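Side-chain contacts in tail lysozyme, putative (Geobacter sulfurreducens, PDB 2IA7), which is of unknown function but probably acts as a gp25-like baseplate wedge protein of a phage tail or related particle: residues A[36-41]-A[122-127]; A[77-82]-A[109-114]. All blocks are in the same frame, centred on the assembly; numbering follows the deposited sequence.

How the interactions relate
Both contacts join a helix to one three-stranded antiparallel sheet. Interaction 1 sets helix 30-42 against strand 120-129, an outermost strand of the sheet within this chain. Interaction 2 sets helix 69-86 against strand 106-115, the middle strand. Their centres are about 9 Å apart. The segments follow the order 36-41, 77-82, 109-114, 122-127, so interaction 1 encloses interaction 2 in sequence. The two strands are neighbours. Leu124 N to Ile111 O and Ile109 N to Tyr126 O, each 2.8 Å, are probable hydrogen bonds between them. The helices also touch, Ile41 on Ala82 and Leu42 on Val79, so both pack on the same side of the sheet. Interaction 2 is buried and interaction 1 only partly so.

Interaction 1 of 2, residues A[36-41]-A[122-127]; sequences ESIRII and FNLVYP
A first torsion near 180° (chi1 -175° in Leu124, -168° in Tyr126) swings both side chains off the strand, opposite the backbone N, toward Ile38 and Arg39. The motif is a helix packed on an antiparallel sheet, here on a strand that is outermost within this chain. The local axes are 9.9 Å apart and run 23° from parallel. Ile38 and Leu124 meet tip to tip. The CG2 methyl of Ile38 lies 4.1 Å from both CD1 and CD2 of Leu124, so it sits against the fork of the leucine. Tyr113 and Leu83 also pack on Ile38. The guanidinium of Arg39 turns back over its own helix, where the CA of Glu36 lies 3.5 Å above one face, toward the rim. It does not stack on the tyrosine. The ring of Tyr126 instead carries Pro127 CD over one face and a water at its edge, in plane. That water donates to Arg39 O at 2.6 Å and is hydrogen-bonded to Tyr126 OH at 2.7 Å. A phenylalanine in place of Tyr126 would probably keep the packing on Arg39 but lose this water bridge to the helix. In that packing Arg39 CB lies 4.1 Å from Tyr126 CE1, and Arg39 O approaches the same ring carbon, CE1, to 3.8 Å.

Interaction 2 of 2, residues A[77-82]-A[109-114]; sequences NEVKEA and IDIEYR
No flat group takes part where Val79 meets Ile109 and Ile111, so there is no ring face or edge to assign; aliphatic methyls do all the touching. The flat group nearby is the amide of Asn77, on the same helix as Val79. Its OD1 accepts a hydrogen bond from Lys80 NZ at 2.9 Å. The C=O to donor angle is 158°, and the amine is tilted 18° from the carbonyl plane. This bond stays within the helix. On the strand-facing side, CG1 of Val79 lies anti to the backbone N (chi1 166°) and points at the sheet. It reaches CD1 of Ile111 at 4.1 Å, tip to tip. The same methyl lies 4.3 Å from Ile109 CG2, so one valine branch touches two strand residues that are two positions apart. Helix 69-86 is thereby packed against the middle strand of the antiparallel sheet. Val95 and Leu42 also pack on Val79, while Leu83 and Leu124 do so on Ile111. All three contact residues are buried, and no hydrogen bond crosses between the segments. The join is therefore apolar and small (98 Å²), and probably rests on dispersion and the exclusion of water.

Interaction 1 of 2, residues A[36-41]-A[122-127]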
# COMPACT_ATOMS: atom_id res chain seq x y z
N GLU A 36 1.45 -1.66 10.42
CA GLU A 36 1.61 -3.06 10.02
C GLU A 36 0.49 -3.54 9.10
O GLU A 36 0.73 -4.22 8.12
CB GLU A 36 1.71 -3.92 11.26
CG GLU A 36 2.03 -5.36 10.99
CD GLU A 36 2.09 -6.16 12.27
OE1 GLU A 36 1.04 -6.60 12.72
OE2 GLU A 36 3.20 -6.31 12.82
N SER A 37 -0.73 -3.18 9.44
CA SER A 37 -1.90 -3.50 8.63
C SER A 37 -1.80 -2.95 7.19
O SER A 37 -2.03 -3.68 6.22
CB SER A 37 -3.19 -2.98 9.29
OG SER A 37 -4.29 -3.20 8.41
N ILE A 38 -1.41 -1.69 7.06
CA ILE A 38 -1.14 -1.09 5.78
C ILE A 38 -0.13 -1.94 4.99
O ILE A 38 -0.39 -2.30 3.83
CB ILE A 38 -0.62 0.35 5.88
CG1 ILE A 38 -1.76 1.26 6.39
CG2 ILE A 38 -0.19 0.86 4.53
CD1 ILE A 38 -1.24 2.65 6.84
N ARG A 39 0.92 -2.33 5.63
CA ARG A 39 1.92 -3.13 4.93
C ARG A 39 1.41 -4.49 4.54
O ARG A 39 1.78 -5.02 3.50
CB ARG A 39 3.20 -3.25 5.76
CG ARG A 39 3.91 -1.91 5.99
CD ARG A 39 5.22 -2.04 6.75
NE ARG A 39 5.16 -2.56 8.12
CZ ARG A 39 5.11 -1.84 9.25
NH1 ARG A 39 5.23 -0.53 9.27
NH2 ARG A 39 5.12 -2.50 10.40
N ILE A 40 0.62 -5.12 5.41
CA ILE A 40 -0.01 -6.42 5.10
C ILE A 40 -0.92 -6.31 3.92
O ILE A 40 -0.85 -7.11 3.00
CB ILE A 40 -0.76 -6.99 6.31
CG1 ILE A 40 0.21 -7.38 7.42
CG2 ILE A 40 -1.59 -8.18 5.95
CD1 ILE A 40 -0.47 -7.57 8.77
N ILE A 41 -1.78 -5.32 3.93
CA ILE A 41 -2.73 -5.15 2.85
C ILE A 41 -2.08 -4.97 1.49
O ILE A 41 -2.42 -5.63 0.53
CB ILE A 41 -3.68 -3.96 3.12
CG1 ILE A 41 -4.53 -4.23 4.35
CG2 ILE A 41 -4.56 -3.64 1.89
CD1 ILE A 41 -5.02 -3.00 5.03
N PHE A 122 0.45 10.52 10.16
CA PHE A 122 1.62 9.71 9.98
C PHE A 122 1.96 9.61 8.51
O PHE A 122 1.11 9.87 7.64
CB PHE A 122 1.41 8.31 10.57
CG PHE A 122 1.23 8.30 11.99
CD1 PHE A 122 2.31 8.21 12.82
CD2 PHE A 122 -0.02 8.36 12.52
CE1 PHE A 122 2.13 8.22 14.18
CE2 PHE A 122 -0.21 8.38 13.84
CZ PHE A 122 0.83 8.29 14.67
N ASN A 123 3.20 9.25 8.23
CA ASN A 123 3.68 8.98 6.88
C ASN A 123 4.18 7.55 6.84
O ASN A 123 4.69 7.01 7.84
CB ASN A 123 4.80 9.95 6.51
CG ASN A 123 5.09 9.96 5.00
OD1 ASN A 123 4.27 10.43 4.20
ND2 ASN A 123 6.29 9.49 4.62
N LEU A 124 4.03 6.88 5.68
CA LEU A 124 4.56 5.57 5.49
C LEU A 124 4.98 5.47 4.05
O LEU A 124 4.26 5.94 3.18
CB LEU A 124 3.45 4.54 5.75
CG LEU A 124 3.79 3.07 5.73
CD1 LEU A 124 2.94 2.26 6.72
CD2 LEU A 124 3.55 2.55 4.29
N VAL A 125 6.15 4.89 3.81
CA VAL A 125 6.67 4.70 2.48
C VAL A 125 6.64 3.21 2.21
O VAL A 125 7.28 2.43 2.92
CB VAL A 125 8.10 5.23 2.35
CG1 VAL A 125 8.65 4.97 0.95
CG2 VAL A 125 8.15 6.75 2.70
N TYR A 126 5.88 2.80 1.20
CA TYR A 126 5.73 1.39 0.89
C TYR A 126 6.48 1.07 -0.41
O TYR A 126 6.12 1.61 -1.46
CB TYR A 126 4.25 0.99 0.75
CG TYR A 126 4.15 -0.51 0.71
CD1 TYR A 126 4.23 -1.27 1.87
CD2 TYR A 126 4.04 -1.16 -0.51
CE1 TYR A 126 4.23 -2.68 1.83
CE2 TYR A 126 4.04 -2.56 -0.55
CZ TYR A 126 4.15 -3.29 0.61
OH TYR A 126 4.11 -4.66 0.44
N PRO A 127 7.47 0.17 -0.37
CA PRO A 127 8.19 -0.16 -1.60
C PRO A 127 7.55 -1.29 -2.44
O PRO A 127 7.25 -2.40 -1.93
CB PRO A 127 9.56 -0.57 -1.09
CG PRO A 127 9.27 -1.19 0.24
CD PRO A 127 8.06 -0.51 0.80
O HOH W 1 4.17 -5.92 2.85

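Interaction 2 of 2, residues A[77-82]-A[109-114]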
# COMPACT_ATOMS: atom_id res chain seq x y z
N ASN A 77 -4.14 4.67 -7.11
CA ASN A 77 -5.54 4.53 -6.79
C ASN A 77 -5.88 3.08 -6.43
O ASN A 77 -6.75 2.86 -5.58
CB ASN A 77 -6.35 5.06 -7.96
CG ASN A 77 -6.19 6.58 -8.13
OD1 ASN A 77 -5.85 7.28 -7.16
ND2 ASN A 77 -6.42 7.10 -9.34
N GLU A 78 -5.10 2.13 -6.91
CA GLU A 78 -5.20 0.75 -6.43
C GLU A 78 -4.82 0.67 -4.94
O GLU A 78 -5.45 -0.06 -4.14
CB GLU A 78 -4.30 -0.18 -7.23
CG GLU A 78 -4.82 -0.47 -8.61
CD GLU A 78 -5.70 -1.67 -8.67
OE1 GLU A 78 -6.37 -2.00 -7.69
OE2 GLU A 78 -5.71 -2.28 -9.73
N VAL A 79 -3.79 1.41 -4.54
CA VAL A 79 -3.38 1.45 -3.14
C VAL A 79 -4.49 2.11 -2.34
O VAL A 79 -4.88 1.61 -1.27
CB VAL A 79 -2.09 2.22 -3.03
CG1 VAL A 79 -1.77 2.61 -1.60
CG2 VAL A 79 -0.93 1.42 -3.69
N LYS A 80 -5.04 3.22 -2.83
CA LYS A 80 -6.07 3.92 -2.09
C LYS A 80 -7.22 2.95 -1.85
O LYS A 80 -7.75 2.84 -0.73
CB LYS A 80 -6.62 5.10 -2.88
CG LYS A 80 -5.70 6.31 -2.96
CD LYS A 80 -6.31 7.36 -3.91
CE LYS A 80 -5.33 8.46 -4.25
NZ LYS A 80 -5.99 9.42 -5.18
N GLU A 81 -7.71 2.32 -2.93
CA GLU A 81 -8.89 1.49 -2.77
C GLU A 81 -8.71 0.35 -1.79
O GLU A 81 -9.61 0.03 -1.02
CB GLU A 81 -9.36 0.98 -4.11
CG GLU A 81 -9.90 2.02 -5.03
CD GLU A 81 -11.19 2.73 -4.60
OE1 GLU A 81 -11.85 2.48 -3.56
OE2 GLU A 81 -11.60 3.62 -5.40
N ALA A 82 -7.56 -0.28 -1.82
CA ALA A 82 -7.25 -1.36 -0.89
C ALA A 82 -7.22 -0.90 0.54
O ALA A 82 -7.75 -1.60 1.42
CB ALA A 82 -5.94 -2.02 -1.29
N ILE A 109 5.68 4.12 -2.66
CA ILE A 109 4.38 4.76 -2.44
C ILE A 109 4.48 5.55 -1.17
O ILE A 109 4.66 5.00 -0.10
CB ILE A 109 3.23 3.78 -2.35
CG1 ILE A 109 3.39 2.73 -3.47
CG2 ILE A 109 1.94 4.54 -2.42
CD1 ILE A 109 3.34 3.23 -4.90
N ASP A 110 4.43 6.87 -1.29
CA ASP A 110 4.41 7.77 -0.14
C ASP A 110 2.95 7.97 0.26
O ASP A 110 2.15 8.49 -0.50
CB ASP A 110 5.02 9.09 -0.53
CG ASP A 110 6.50 8.94 -0.94
OD1 ASP A 110 7.27 8.38 -0.18
OD2 ASP A 110 6.83 9.56 -2.02
N ILE A 111 2.61 7.53 1.46
CA ILE A 111 1.30 7.47 1.99
C ILE A 111 1.23 8.34 3.25
O ILE A 111 1.87 8.04 4.24
CB ILE A 111 0.87 6.02 2.33
CG1 ILE A 111 0.99 5.08 1.10
CG2 ILE A 111 -0.57 6.05 2.84
CD1 ILE A 111 0.87 3.60 1.42
N GLU A 112 0.40 9.37 3.18
CA GLU A 112 0.16 10.24 4.36
C GLU A 112 -1.26 9.93 4.78
O GLU A 112 -2.17 9.85 3.95
CB GLU A 112 0.30 11.74 4.04
CG GLU A 112 1.62 12.16 3.48
CD GLU A 112 1.70 13.67 3.20
OE1 GLU A 112 1.18 14.47 4.05
OE2 GLU A 112 2.26 14.02 2.12
N TYR A 113 -1.47 9.73 6.07
CA TYR A 113 -2.76 9.37 6.57
C TYR A 113 -2.98 9.90 7.98
O TYR A 113 -2.04 10.25 8.69
CB TYR A 113 -2.94 7.87 6.50
CG TYR A 113 -2.00 7.07 7.37
CD1 TYR A 113 -2.33 6.73 8.72
CD2 TYR A 113 -0.76 6.61 6.89
CE1 TYR A 113 -1.46 5.97 9.50
CE2 TYR A 113 0.10 5.86 7.67
CZ TYR A 113 -0.26 5.51 8.96
OH TYR A 113 0.62 4.79 9.73
N ARG A 114 -4.25 9.99 8.33
CA ARG A 114 -4.74 10.43 9.66
C ARG A 114 -5.34 9.22 10.38
O ARG A 114 -6.15 8.47 9.82
CB ARG A 114 -5.80 11.52 9.49
CG ARG A 114 -6.36 12.05 10.78
CD ARG A 114 -7.37 13.17 10.51
NE ARG A 114 -8.54 12.64 9.85
CZ ARG A 114 -9.63 12.18 10.45
NH1 ARG A 114 -9.75 12.20 11.76
NH2 ARG A 114 -10.62 11.70 9.73